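Plasma serine protease inhibitor (Homo sapiens, PDB 3DY0) inhibits serine proteases in body fluids and secretions in a heparin-dependent manner, trapping them irreversibly after they cleave its reactive centre loop. Local coordinates at residues L40-L45 with S111-L116; S49-Q54 with S288-S293; K134-Y139 with I162-I167; G146-L151 with A327-T332; Y276-V281 with S309-K314. One frame throughout, in Å; residues are numbered along the deposited sequence.

Contact 1: L40-L45 with S111-L116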
# COMPACT_ATOMS: atom_id res chain seq x y z
N LEU A 40 -5.12 -8.60 -5.20
CA LEU A 40 -4.69 -9.56 -6.21
C LEU A 40 -5.00 -10.99 -5.75
O LEU A 40 -5.38 -11.85 -6.56
CB LEU A 40 -3.19 -9.40 -6.49
CG LEU A 40 -2.84 -8.21 -7.38
CD1 LEU A 40 -1.33 -8.02 -7.42
CD2 LEU A 40 -3.38 -8.45 -8.79
N ALA A 41 -4.84 -11.26 -4.46
CA ALA A 41 -5.13 -12.58 -3.92
C ALA A 41 -6.63 -12.88 -4.09
O ALA A 41 -7.01 -13.99 -4.47
CB ALA A 41 -4.74 -12.65 -2.45
N MET A 42 -7.48 -11.90 -3.79
CA MET A 42 -8.91 -12.10 -3.94
C MET A 42 -9.25 -12.31 -5.41
O MET A 42 -10.07 -13.15 -5.77
CB MET A 42 -9.68 -10.89 -3.40
CG MET A 42 -9.60 -10.75 -1.88
SD MET A 42 -10.67 -9.47 -1.21
CE MET A 42 -9.95 -7.99 -2.00
N LEU A 43 -8.60 -11.53 -6.27
CA LEU A 43 -8.83 -11.64 -7.71
C LEU A 43 -8.48 -13.05 -8.20
O LEU A 43 -9.18 -13.60 -9.05
CB LEU A 43 -7.99 -10.60 -8.45
CG LEU A 43 -8.10 -10.54 -9.98
CD1 LEU A 43 -9.56 -10.32 -10.39
CD2 LEU A 43 -7.22 -9.42 -10.51
N SER A 44 -7.43 -13.64 -7.64
CA SER A 44 -7.02 -14.98 -8.06
C SER A 44 -8.07 -16.04 -7.72
O SER A 44 -8.10 -17.10 -8.35
CB SER A 44 -5.67 -15.37 -7.43
OG SER A 44 -5.80 -15.77 -6.07
N LEU A 45 -8.93 -15.76 -6.75
CA LEU A 45 -9.96 -16.73 -6.36
C LEU A 45 -10.86 -17.10 -7.52
O LEU A 45 -11.33 -18.24 -7.61
CB LEU A 45 -10.81 -16.17 -5.22
CG LEU A 45 -10.16 -16.09 -3.84
CD1 LEU A 45 -11.12 -15.38 -2.88
CD2 LEU A 45 -9.82 -17.49 -3.33
N SER A 111 -18.68 -17.32 -1.78
CA SER A 111 -18.44 -18.02 -0.51
C SER A 111 -17.00 -17.87 -0.05
O SER A 111 -16.74 -17.66 1.14
CB SER A 111 -18.79 -19.51 -0.66
OG SER A 111 -20.18 -19.69 -0.84
N ALA A 112 -16.06 -17.98 -0.99
CA ALA A 112 -14.65 -17.86 -0.66
C ALA A 112 -14.35 -16.44 -0.18
O ALA A 112 -13.59 -16.24 0.76
CB ALA A 112 -13.80 -18.19 -1.88
N MET A 113 -14.95 -15.46 -0.85
CA MET A 113 -14.74 -14.07 -0.48
C MET A 113 -15.25 -13.78 0.93
O MET A 113 -14.60 -13.07 1.70
CB MET A 113 -15.43 -13.15 -1.49
CG MET A 113 -14.69 -13.04 -2.83
SD MET A 113 -13.16 -12.07 -2.69
CE MET A 113 -13.82 -10.43 -2.86
N LYS A 114 -16.41 -14.33 1.27
CA LYS A 114 -16.98 -14.11 2.59
C LYS A 114 -16.21 -14.85 3.68
O LYS A 114 -15.96 -14.29 4.75
CB LYS A 114 -18.46 -14.55 2.60
CG LYS A 114 -19.36 -13.62 1.79
CD LYS A 114 -20.81 -14.10 1.77
CE LYS A 114 -21.68 -13.17 0.91
NZ LYS A 114 -23.08 -13.66 0.79
N THR A 115 -15.82 -16.09 3.41
CA THR A 115 -15.10 -16.91 4.38
C THR A 115 -13.63 -16.56 4.57
O THR A 115 -13.15 -16.43 5.70
CB THR A 115 -15.19 -18.40 4.01
OG1 THR A 115 -16.57 -18.79 3.97
CG2 THR A 115 -14.45 -19.25 5.03
N LEU A 116 -12.91 -16.43 3.46
CA LEU A 116 -11.48 -16.12 3.51
C LEU A 116 -11.16 -14.65 3.68
O LEU A 116 -10.23 -14.29 4.40
CB LEU A 116 -10.80 -16.64 2.24
CG LEU A 116 -10.80 -18.15 2.02
CD1 LEU A 116 -10.28 -18.45 0.62
CD2 LEU A 116 -9.93 -18.82 3.08
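Met42 and Met113 form the tight end of this helix-helix contact, their two thioether chains crossing at about a right angle. Met113 is folded twice, with chi2 at -72° and chi3 at -84°, and this double bend brings its sulfur against Met42. There Met113 SD lies 3.7 Å from Met42 CB, while Met113 CE reaches 3.7 Å from Met42 SD. Both residues are buried; Met163 of the adjoining strand packs against both, and Tyr117 at the end of helix 107-117 touches Met42.

Moving outward, Leu45 takes over. Its two methyl groups divide the work: CD1 sits 3.9 Å from Met113 SD and 4.0 Å from Ala112 CB, so the small alanine admits the leucine close to the helix surface. CD2 reaches the other way, 4.1 Å from Leu116 CD1. Leu45, Ala112 and Leu116 are all partly exposed, and here the contact thins toward solvent. Beyond them the outer side of helix 107-117 is polar and exposed. Thr115 turns its hydroxyl back to Ser111 O, which it meets on the face opposite to that used by Thr115 N.

The segment axes approach to 10.3 Å and run roughly antiparallel, at 144°, a separation filled by methionine and leucine side chains, without polar help across the interface. Such packing, with sulfur and methyl groups inside and hydroxyls and a lysine outside, belongs to the helical layer of the serpin fold, here helices 33-45 and 107-117.

Contact 2: S49-Q54 with S288-S293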
# COMPACT_ATOMS: atom_id res chain seq x y z
N SER A 49 -6.43 -20.76 -15.41
CA SER A 49 -5.31 -20.94 -16.33
C SER A 49 -4.17 -19.91 -16.24
O SER A 49 -3.68 -19.61 -15.15
CB SER A 49 -5.83 -21.02 -17.77
OG SER A 49 -6.63 -19.91 -18.11
N SER A 50 -3.76 -19.38 -17.38
CA SER A 50 -2.67 -18.40 -17.43
C SER A 50 -2.96 -17.13 -16.65
O SER A 50 -2.04 -16.51 -16.09
CB SER A 50 -2.34 -18.04 -18.88
OG SER A 50 -1.71 -19.12 -19.55
N THR A 51 -4.22 -16.72 -16.61
CA THR A 51 -4.61 -15.50 -15.89
C THR A 51 -4.29 -15.63 -14.40
O THR A 51 -3.75 -14.71 -13.78
CB THR A 51 -6.11 -15.20 -16.07
OG1 THR A 51 -6.36 -14.91 -17.45
CG2 THR A 51 -6.52 -14.00 -15.23
N LYS A 52 -4.64 -16.78 -13.83
CA LYS A 52 -4.38 -17.03 -12.41
C LYS A 52 -2.88 -17.24 -12.17
O LYS A 52 -2.33 -16.76 -11.17
CB LYS A 52 -5.16 -18.27 -11.97
CG LYS A 52 -4.97 -18.66 -10.52
CD LYS A 52 -5.78 -19.91 -10.22
CE LYS A 52 -5.63 -20.34 -8.78
NZ LYS A 52 -6.47 -21.54 -8.51
N MET A 53 -2.23 -17.94 -13.09
CA MET A 53 -0.80 -18.20 -12.98
C MET A 53 -0.01 -16.91 -12.84
O MET A 53 0.84 -16.77 -11.95
CB MET A 53 -0.30 -18.97 -14.20
CG MET A 53 -0.83 -20.39 -14.33
SD MET A 53 -0.19 -21.22 -15.80
CE MET A 53 1.40 -21.79 -15.19
N GLN A 54 -0.28 -15.96 -13.73
CA GLN A 54 0.42 -14.68 -13.69
C GLN A 54 0.22 -13.96 -12.37
O GLN A 54 1.16 -13.37 -11.84
CB GLN A 54 -0.05 -13.77 -14.83
CG GLN A 54 0.19 -14.33 -16.22
CD GLN A 54 -0.24 -13.36 -17.29
OE1 GLN A 54 -1.09 -12.50 -17.06
NE2 GLN A 54 0.34 -13.49 -18.48
N SER A 288 -0.82 -9.51 -16.68
CA SER A 288 -1.42 -8.81 -17.81
C SER A 288 -2.72 -9.37 -18.38
O SER A 288 -3.62 -8.61 -18.72
CB SER A 288 -0.39 -8.72 -18.94
OG SER A 288 -0.08 -10.02 -19.44
N ASN A 289 -2.81 -10.69 -18.48
CA ASN A 289 -4.00 -11.31 -19.07
C ASN A 289 -5.34 -10.90 -18.46
O ASN A 289 -6.33 -10.73 -19.18
CB ASN A 289 -3.86 -12.83 -19.03
CG ASN A 289 -2.87 -13.35 -20.05
OD1 ASN A 289 -1.85 -12.72 -20.32
ND2 ASN A 289 -3.18 -14.51 -20.63
N VAL A 290 -5.37 -10.74 -17.15
CA VAL A 290 -6.61 -10.38 -16.47
C VAL A 290 -7.22 -9.06 -16.94
O VAL A 290 -8.42 -8.81 -16.74
CB VAL A 290 -6.38 -10.36 -14.93
CG1 VAL A 290 -5.54 -9.14 -14.55
CG2 VAL A 290 -7.71 -10.38 -14.20
N PHE A 291 -6.42 -8.22 -17.58
CA PHE A 291 -6.88 -6.92 -18.07
C PHE A 291 -7.23 -6.95 -19.55
O PHE A 291 -7.49 -5.90 -20.15
CB PHE A 291 -5.80 -5.86 -17.86
CG PHE A 291 -5.33 -5.74 -16.43
CD1 PHE A 291 -6.20 -5.31 -15.44
CD2 PHE A 291 -4.02 -6.05 -16.09
CE1 PHE A 291 -5.78 -5.20 -14.11
CE2 PHE A 291 -3.58 -5.95 -14.76
CZ PHE A 291 -4.46 -5.52 -13.78
N THR A 292 -7.23 -8.14 -20.14
CA THR A 292 -7.51 -8.27 -21.57
C THR A 292 -8.77 -9.07 -21.87
O THR A 292 -9.41 -9.62 -20.98
CB THR A 292 -6.34 -8.97 -22.29
OG1 THR A 292 -6.32 -10.35 -21.94
CG2 THR A 292 -5.01 -8.33 -21.89
N SER A 293 -9.14 -9.12 -23.15
CA SER A 293 -10.33 -9.86 -23.54
C SER A 293 -10.06 -11.36 -23.44
O SER A 293 -10.97 -12.18 -23.60
CB SER A 293 -10.76 -9.50 -24.97
OG SER A 293 -9.93 -10.14 -25.93
O HOH W 1 -3.33 -12.11 -15.37
O HOH W 2 -5.59 -16.01 -19.62
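Gln54 reaches straight out from its helix, extended beyond CG, and places its amide against the start of the short 3-10 segment at Asn289. Its OE1 is gripped by several donors. Asn289 N approaches at 2.9 Å, in the carbonyl plane and on a lone pair, whereas Ser288 N, 3.0 Å from the same Gln54 OE1, stands well above that plane. A water supplies a third hydrogen to OE1 and also accepts from Val290 N, so three successive backbone N-H groups are served directly or at one remove.

Asn289 answers with its own amide, turned 76° from that of Gln54; the bond from Gln54 NE2 to Asn289 OD1, 3.0 Å, is weak, bent to 129° at the hydrogen. Thr51 completes the set. Its CG2 packs 3.7 Å from Val290 CB, and its OG1 lies 3.6 Å from Asn289 CB while accepting from Asp296 N. A second water joins Thr51 OG1 to Asn289 ND2.

The contact thus pins the first turns of helix 49-58 to the long connection between strands 259-277 and 307-319. Val290 forms a backbone bond with Val308 on the latter strand, and Lys52, on the far side of the helix, is salt-bridged to Glu68 of helix 65-81.

Contact 3: K134-Y139 with I162-I167; sequences KQINDY and IMVNYI
The side chains of Tyr139 and Tyr166 cross at about a right angle, the hydroxyl of the first coming at a slant to the second ring, with Tyr139 OH 3.4 Å from Tyr166 CE2. At the edge of the Tyr139 ring, near its plane, lies Val164 CG1, 4.5 Å from Tyr139 CE2, and Phe98 of the next strand makes an edge-to-face pair with the same ring. Tyr139 has CG anti to its own nitrogen (chi1 172°), which swings the ring off the helix and down onto the sheet. Its hydroxyl is hydrogen-bonded to Asp120 OD1, a polar partner for the phenol at the end of an otherwise apolar contact.

One turn earlier, Ile136 supplies the aliphatic part. The two isoleucine side chains pass each other at an oblique angle, Ile136 CD1 3.7 Å from Ile162 CD1, and the branch methyl Ile136 CG2 rests 4.0 Å from Val164 CG2. In the alternation of an extended strand, Ile162, Val164 and Tyr166 all face the helix. The outer side of the helix is polar, with Lys134 NZ salt-bridged to Asp138 OD2 one turn on.

The axes of the two segments are 10.7 Å apart and 17° from parallel, as serpin helix F packs over sheet A. Gln135 ties the helix to the chain around Pro123 and Thr124. Strand 159-172 is flanked by strands 90-99 and 323-335, and its other face, through Met163 and Asn165, packs on helix 33-45.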
# COMPACT_ATOMS: atom_id res chain seq x y z
N LYS A 134 -21.08 7.38 -5.92
CA LYS A 134 -21.39 7.93 -4.61
C LYS A 134 -21.45 6.82 -3.56
O LYS A 134 -20.89 6.94 -2.48
CB LYS A 134 -22.71 8.69 -4.64
CG LYS A 134 -23.10 9.30 -3.30
CD LYS A 134 -24.39 10.09 -3.41
CE LYS A 134 -24.78 10.68 -2.07
NZ LYS A 134 -25.00 9.62 -1.05
N GLN A 135 -22.14 5.73 -3.90
CA GLN A 135 -22.28 4.61 -2.98
C GLN A 135 -20.92 4.04 -2.59
O GLN A 135 -20.61 3.88 -1.40
CB GLN A 135 -23.13 3.51 -3.62
CG GLN A 135 -23.10 2.19 -2.87
CD GLN A 135 -23.85 1.09 -3.59
OE1 GLN A 135 -23.96 1.10 -4.82
NE2 GLN A 135 -24.36 0.13 -2.84
N ILE A 136 -20.09 3.74 -3.58
CA ILE A 136 -18.78 3.16 -3.32
C ILE A 136 -17.80 4.15 -2.71
O ILE A 136 -17.09 3.81 -1.76
CB ILE A 136 -18.20 2.55 -4.61
CG1 ILE A 136 -19.14 1.44 -5.11
CG2 ILE A 136 -16.81 1.96 -4.33
CD1 ILE A 136 -18.79 0.89 -6.47
N ASN A 137 -17.76 5.38 -3.23
CA ASN A 137 -16.85 6.37 -2.67
C ASN A 137 -17.21 6.72 -1.23
O ASN A 137 -16.32 6.95 -0.41
CB ASN A 137 -16.83 7.64 -3.53
CG ASN A 137 -16.09 7.46 -4.84
OD1 ASN A 137 -15.28 6.54 -4.97
ND2 ASN A 137 -16.34 8.34 -5.80
N ASP A 138 -18.51 6.76 -0.92
CA ASP A 138 -18.92 7.05 0.45
C ASP A 138 -18.50 5.92 1.37
O ASP A 138 -18.11 6.16 2.52
CB ASP A 138 -20.45 7.22 0.54
CG ASP A 138 -20.92 8.57 0.02
OD1 ASP A 138 -20.09 9.48 -0.15
OD2 ASP A 138 -22.15 8.71 -0.21
N TYR A 139 -18.58 4.69 0.88
CA TYR A 139 -18.19 3.52 1.66
C TYR A 139 -16.70 3.58 1.96
O TYR A 139 -16.29 3.39 3.10
CB TYR A 139 -18.50 2.23 0.90
CG TYR A 139 -17.95 0.97 1.55
CD1 TYR A 139 -18.60 0.38 2.63
CD2 TYR A 139 -16.78 0.38 1.08
CE1 TYR A 139 -18.09 -0.78 3.23
CE2 TYR A 139 -16.26 -0.78 1.67
CZ TYR A 139 -16.92 -1.35 2.74
OH TYR A 139 -16.41 -2.49 3.32
N ILE A 162 -17.35 -4.23 -8.76
CA ILE A 162 -16.18 -3.50 -8.29
C ILE A 162 -15.83 -4.12 -6.95
O ILE A 162 -16.64 -4.16 -6.03
CB ILE A 162 -16.43 -1.98 -8.11
CG1 ILE A 162 -16.69 -1.35 -9.48
CG2 ILE A 162 -15.20 -1.33 -7.46
CD1 ILE A 162 -16.82 0.17 -9.46
N MET A 163 -14.60 -4.62 -6.86
CA MET A 163 -14.10 -5.25 -5.64
C MET A 163 -13.24 -4.22 -4.94
O MET A 163 -12.34 -3.65 -5.55
CB MET A 163 -13.28 -6.49 -6.00
CG MET A 163 -12.69 -7.20 -4.80
SD MET A 163 -11.95 -8.76 -5.30
CE MET A 163 -10.58 -8.16 -6.30
N VAL A 164 -13.54 -3.99 -3.67
CA VAL A 164 -12.81 -2.99 -2.90
C VAL A 164 -12.07 -3.52 -1.69
O VAL A 164 -12.56 -4.38 -0.97
CB VAL A 164 -13.79 -1.89 -2.39
CG1 VAL A 164 -13.06 -0.91 -1.46
CG2 VAL A 164 -14.43 -1.17 -3.56
N ASN A 165 -10.85 -3.01 -1.51
CA ASN A 165 -10.08 -3.32 -0.32
C ASN A 165 -9.71 -1.96 0.24
O ASN A 165 -9.43 -1.02 -0.51
CB ASN A 165 -8.78 -4.07 -0.60
CG ASN A 165 -7.86 -4.10 0.63
OD1 ASN A 165 -7.06 -3.19 0.83
ND2 ASN A 165 -8.02 -5.11 1.47
N TYR A 166 -9.73 -1.84 1.56
CA TYR A 166 -9.37 -0.59 2.21
C TYR A 166 -8.50 -0.91 3.40
O TYR A 166 -8.56 -2.01 3.96
CB TYR A 166 -10.61 0.16 2.68
CG TYR A 166 -11.39 -0.55 3.76
CD1 TYR A 166 -10.98 -0.49 5.10
CD2 TYR A 166 -12.50 -1.33 3.45
CE1 TYR A 166 -11.66 -1.20 6.09
CE2 TYR A 166 -13.18 -2.04 4.43
CZ TYR A 166 -12.76 -1.97 5.74
OH TYR A 166 -13.43 -2.68 6.71
N ILE A 167 -7.67 0.05 3.77
CA ILE A 167 -6.81 -0.09 4.94
C ILE A 167 -6.72 1.28 5.60
O ILE A 167 -6.62 2.31 4.92
CB ILE A 167 -5.40 -0.61 4.55
CG1 ILE A 167 -4.53 -0.73 5.81
CG2 ILE A 167 -4.75 0.30 3.52
CD1 ILE A 167 -3.18 -1.40 5.58

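Contact 4: G146-L151 with A327-T332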
# COMPACT_ATOMS: atom_id res chain seq x y z
N GLY A 146 -12.54 9.23 6.31
CA GLY A 146 -12.42 10.44 5.50
C GLY A 146 -11.10 10.70 4.82
O GLY A 146 -10.93 11.73 4.18
N LYS A 147 -10.15 9.76 4.93
CA LYS A 147 -8.85 9.95 4.31
C LYS A 147 -8.80 9.65 2.81
O LYS A 147 -8.05 10.29 2.08
CB LYS A 147 -7.79 9.13 5.05
CG LYS A 147 -7.61 9.52 6.52
CD LYS A 147 -7.27 11.00 6.68
CE LYS A 147 -7.06 11.36 8.15
NZ LYS A 147 -6.80 12.81 8.35
N ILE A 148 -9.57 8.66 2.36
CA ILE A 148 -9.59 8.33 0.94
C ILE A 148 -10.93 8.80 0.38
O ILE A 148 -11.96 8.14 0.55
CB ILE A 148 -9.43 6.82 0.68
CG1 ILE A 148 -8.10 6.31 1.26
CG2 ILE A 148 -9.45 6.55 -0.82
CD1 ILE A 148 -6.86 6.93 0.63
N VAL A 149 -10.91 9.94 -0.30
CA VAL A 149 -12.12 10.50 -0.88
C VAL A 149 -12.09 10.40 -2.40
O VAL A 149 -11.04 10.53 -3.03
CB VAL A 149 -12.30 11.98 -0.48
CG1 VAL A 149 -12.39 12.10 1.04
CG2 VAL A 149 -11.14 12.81 -1.00
N ASP A 150 -13.26 10.16 -2.99
CA ASP A 150 -13.40 10.04 -4.43
C ASP A 150 -12.46 9.01 -5.07
O ASP A 150 -11.79 9.30 -6.06
CB ASP A 150 -13.18 11.41 -5.09
CG ASP A 150 -14.26 12.41 -4.72
OD1 ASP A 150 -14.08 13.61 -5.02
OD2 ASP A 150 -15.29 12.00 -4.15
N LEU A 151 -12.42 7.80 -4.51
CA LEU A 151 -11.57 6.76 -5.07
C LEU A 151 -11.89 6.59 -6.56
O LEU A 151 -11.00 6.52 -7.40
CB LEU A 151 -11.81 5.42 -4.36
CG LEU A 151 -11.05 4.24 -4.97
CD1 LEU A 151 -9.55 4.41 -4.77
CD2 LEU A 151 -11.53 2.94 -4.33
N ALA A 327 -3.74 5.76 4.99
CA ALA A 327 -4.89 5.01 4.51
C ALA A 327 -4.74 4.75 3.04
O ALA A 327 -3.99 5.43 2.35
CB ALA A 327 -6.17 5.78 4.78
N ALA A 328 -5.46 3.76 2.55
CA ALA A 328 -5.42 3.43 1.14
C ALA A 328 -6.61 2.56 0.77
O ALA A 328 -7.25 1.96 1.64
CB ALA A 328 -4.12 2.70 0.80
N ALA A 329 -6.90 2.50 -0.52
CA ALA A 329 -7.98 1.67 -1.00
C ALA A 329 -7.63 1.26 -2.42
O ALA A 329 -6.94 1.99 -3.14
CB ALA A 329 -9.31 2.43 -0.98
N THR A 330 -8.08 0.07 -2.80
CA THR A 330 -7.83 -0.45 -4.14
C THR A 330 -9.19 -0.87 -4.69
O THR A 330 -9.92 -1.61 -4.04
CB THR A 330 -6.90 -1.68 -4.10
OG1 THR A 330 -5.66 -1.32 -3.49
CG2 THR A 330 -6.63 -2.20 -5.51
N GLY A 331 -9.53 -0.35 -5.86
CA GLY A 331 -10.80 -0.69 -6.48
C GLY A 331 -10.55 -1.44 -7.77
O GLY A 331 -9.97 -0.90 -8.71
N THR A 332 -10.96 -2.71 -7.80
CA THR A 332 -10.77 -3.54 -8.99
C THR A 332 -12.11 -3.56 -9.73
O THR A 332 -13.10 -4.08 -9.22
CB THR A 332 -10.35 -4.97 -8.59
OG1 THR A 332 -9.11 -4.90 -7.88
CG2 THR A 332 -10.18 -5.84 -9.82
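Ile148 and Leu151 rest on Ala327, Ala329 and Gly331, the face of a sheet A strand that, in a cleaved serpin, is the inserted part of the reactive centre loop. The peptide following helix 129-143 drapes over it. Ile148 has its longer branch bent back (chi1 -59°, chi2 -63°), which drops CD1 onto the strand backbone, 3.7 Å from Ala327 O and 3.8 Å from Ala328 CA. The shorter branch, CG2, is directed along the strand to Ala329.

Lys147 touches only with its base: CB lies 3.7 Å from Ala327 CB, after which the chain turns at chi2 and leads off to a salt bridge with Glu318. Ala327, Ala329 and Gly331, the alternate residues that face the loop, keep this side of the strand low, so bulky side chains can approach its backbone. Thr330, by contrast, lies on the opposite face of the strand, where its hydroxyl is hydrogen-bonded to Ser35.

Leu151 differs in its first torsion, with CG anti to N (chi1 175°), and spreads its methyls over the far end. CD1 sits 3.9 Å from Ala329 O, while Leu151 CD2 is 4.1 Å from both Ala329 CB and Gly331 N.

Contact 5: Y276-V281 with S309-K314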
# COMPACT_ATOMS: atom_id res chain seq x y z
N TYR A 276 -2.75 5.69 -8.43
CA TYR A 276 -2.33 4.88 -9.56
C TYR A 276 -3.39 4.07 -10.29
O TYR A 276 -4.39 3.66 -9.71
CB TYR A 276 -1.23 3.91 -9.11
CG TYR A 276 -0.17 4.56 -8.24
CD1 TYR A 276 -0.23 4.48 -6.85
CD2 TYR A 276 0.85 5.31 -8.82
CE1 TYR A 276 0.70 5.15 -6.05
CE2 TYR A 276 1.78 5.99 -8.03
CZ TYR A 276 1.70 5.90 -6.65
OH TYR A 276 2.61 6.60 -5.88
N GLN A 277 -3.14 3.86 -11.57
CA GLN A 277 -3.99 3.03 -12.41
C GLN A 277 -3.10 1.81 -12.56
O GLN A 277 -2.26 1.73 -13.47
CB GLN A 277 -4.25 3.70 -13.76
CG GLN A 277 -5.06 4.99 -13.65
CD GLN A 277 -6.52 4.75 -13.26
OE1 GLN A 277 -7.13 5.59 -12.59
NE2 GLN A 277 -7.08 3.63 -13.71
N LEU A 278 -3.24 0.88 -11.63
CA LEU A 278 -2.41 -0.31 -11.60
C LEU A 278 -2.48 -1.21 -12.82
O LEU A 278 -1.55 -1.97 -13.07
CB LEU A 278 -2.70 -1.11 -10.33
CG LEU A 278 -2.40 -0.34 -9.03
CD1 LEU A 278 -2.81 -1.20 -7.85
CD2 LEU A 278 -0.91 0.01 -8.94
N GLU A 279 -3.56 -1.12 -13.59
CA GLU A 279 -3.68 -1.97 -14.77
C GLU A 279 -2.60 -1.61 -15.79
O GLU A 279 -2.24 -2.42 -16.64
CB GLU A 279 -5.08 -1.84 -15.40
CG GLU A 279 -5.39 -0.52 -16.08
CD GLU A 279 -5.84 0.57 -15.14
OE1 GLU A 279 -6.21 1.65 -15.64
OE2 GLU A 279 -5.83 0.36 -13.90
N LYS A 280 -2.07 -0.40 -15.68
CA LYS A 280 -1.02 0.04 -16.60
C LYS A 280 0.36 -0.32 -16.06
O LYS A 280 1.34 -0.33 -16.80
CB LYS A 280 -1.11 1.55 -16.82
CG LYS A 280 -2.42 2.01 -17.43
N VAL A 281 0.42 -0.63 -14.77
CA VAL A 281 1.67 -0.95 -14.09
C VAL A 281 1.93 -2.44 -13.88
O VAL A 281 3.04 -2.92 -14.11
CB VAL A 281 1.71 -0.25 -12.71
CG1 VAL A 281 3.03 -0.52 -12.02
CG2 VAL A 281 1.48 1.25 -12.88
N SER A 309 -11.22 -3.97 -16.16
CA SER A 309 -10.95 -2.77 -16.95
C SER A 309 -9.84 -1.96 -16.30
O SER A 309 -8.98 -1.42 -16.99
CB SER A 309 -12.22 -1.92 -17.07
OG SER A 309 -12.79 -1.65 -15.81
N GLU A 310 -9.86 -1.88 -14.98
CA GLU A 310 -8.82 -1.15 -14.28
C GLU A 310 -8.76 -1.51 -12.80
O GLU A 310 -9.70 -2.09 -12.25
CB GLU A 310 -9.03 0.36 -14.46
CG GLU A 310 -10.30 0.93 -13.84
CD GLU A 310 -10.59 2.35 -14.34
OE1 GLU A 310 -11.09 2.49 -15.48
OE2 GLU A 310 -10.31 3.31 -13.60
N MET A 311 -7.63 -1.20 -12.19
CA MET A 311 -7.43 -1.45 -10.77
C MET A 311 -6.85 -0.15 -10.24
O MET A 311 -5.65 0.10 -10.37
CB MET A 311 -6.45 -2.59 -10.53
CG MET A 311 -6.35 -2.98 -9.06
SD MET A 311 -5.14 -4.28 -8.73
CE MET A 311 -6.01 -5.70 -9.35
N VAL A 312 -7.70 0.68 -9.65
CA VAL A 312 -7.28 1.96 -9.12
C VAL A 312 -6.83 1.87 -7.67
O VAL A 312 -7.44 1.17 -6.86
CB VAL A 312 -8.41 3.01 -9.24
CG1 VAL A 312 -8.79 3.19 -10.70
CG2 VAL A 312 -9.62 2.57 -8.44
N HIS A 313 -5.75 2.58 -7.34
CA HIS A 313 -5.22 2.59 -5.99
C HIS A 313 -4.99 4.04 -5.56
O HIS A 313 -4.50 4.85 -6.34
CB HIS A 313 -3.87 1.85 -5.92
CG HIS A 313 -3.34 1.68 -4.53
ND1 HIS A 313 -3.88 0.80 -3.62
CD2 HIS A 313 -2.32 2.30 -3.89
CE1 HIS A 313 -3.22 0.89 -2.47
NE2 HIS A 313 -2.27 1.79 -2.61
N LYS A 314 -5.38 4.36 -4.33
CA LYS A 314 -5.17 5.69 -3.79
C LYS A 314 -4.67 5.48 -2.37
O LYS A 314 -5.25 4.69 -1.62
CB LYS A 314 -6.48 6.48 -3.76
CG LYS A 314 -6.36 7.87 -3.14
CD LYS A 314 -5.45 8.76 -3.96
CE LYS A 314 -5.37 10.17 -3.37
NZ LYS A 314 -6.71 10.81 -3.31
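Tyr276 and His313 are a hydrogen-bonded pair of an antiparallel ladder in serpin sheet A, with Tyr276 N to His313 O at 2.9 Å (170°) and His313 N to Tyr276 O also at 2.9 Å. The next rung, Leu278 N to Met311 O at 2.8 Å, is more bent (138°), for here strand 259-277 ends and the chain curls away. A side chain then stands in for the lost backbone acceptor: Glu279 OE2 accepts from Met311 N at 2.9 Å, above the carboxylate plane.

Gln277 NE2 sits between two acids. It donates nearly within its amide plane to Glu279 OE1 at 2.9 Å, on the syn lone pair, and to Glu310 OE2 at 3.2 Å, this oxygen met from above its carboxylate. The shared amide probably eases the closeness of two like charges.

Gln277 lies alongside Val312 on this face. On the face of Tyr276 and His313, Leu278 comes in from the strand end and crosses His313 obliquely, Leu278 CD1 3.8 Å from His313 CB; both pack on Ile36 of helix 33-45. The imidazole is held by Thr330 OG1 and Ser32 N. The two rings meet edge to edge, Tyr276 CD1 4.2 Å from His313 CD2.

Contacts 3, 4 and 5 share sheet A: the centres of 3 and 4 are about 7 Å apart, those of 4 and 5 about 12 Å. Strand 323-335 lies between the strands of the other two, and Gly331 N and Val312 O, 2.8 Å apart, join 4 to 5 by a probable hydrogen bond. Contact 1 meets the sheet through Met163, whose SD is 3.5 Å from Met113 CE. Contact 2, farther out, touches contact 1 where Val290 CG2 lies 3.8 Å from Leu43 CD2, and contact 5 where Phe291 CD1 lies 3.7 Å from Glu279 CB. The glycan site, with N-glycosylated Asn213 and Lys249 and Lys253 beside it, involves none of the five.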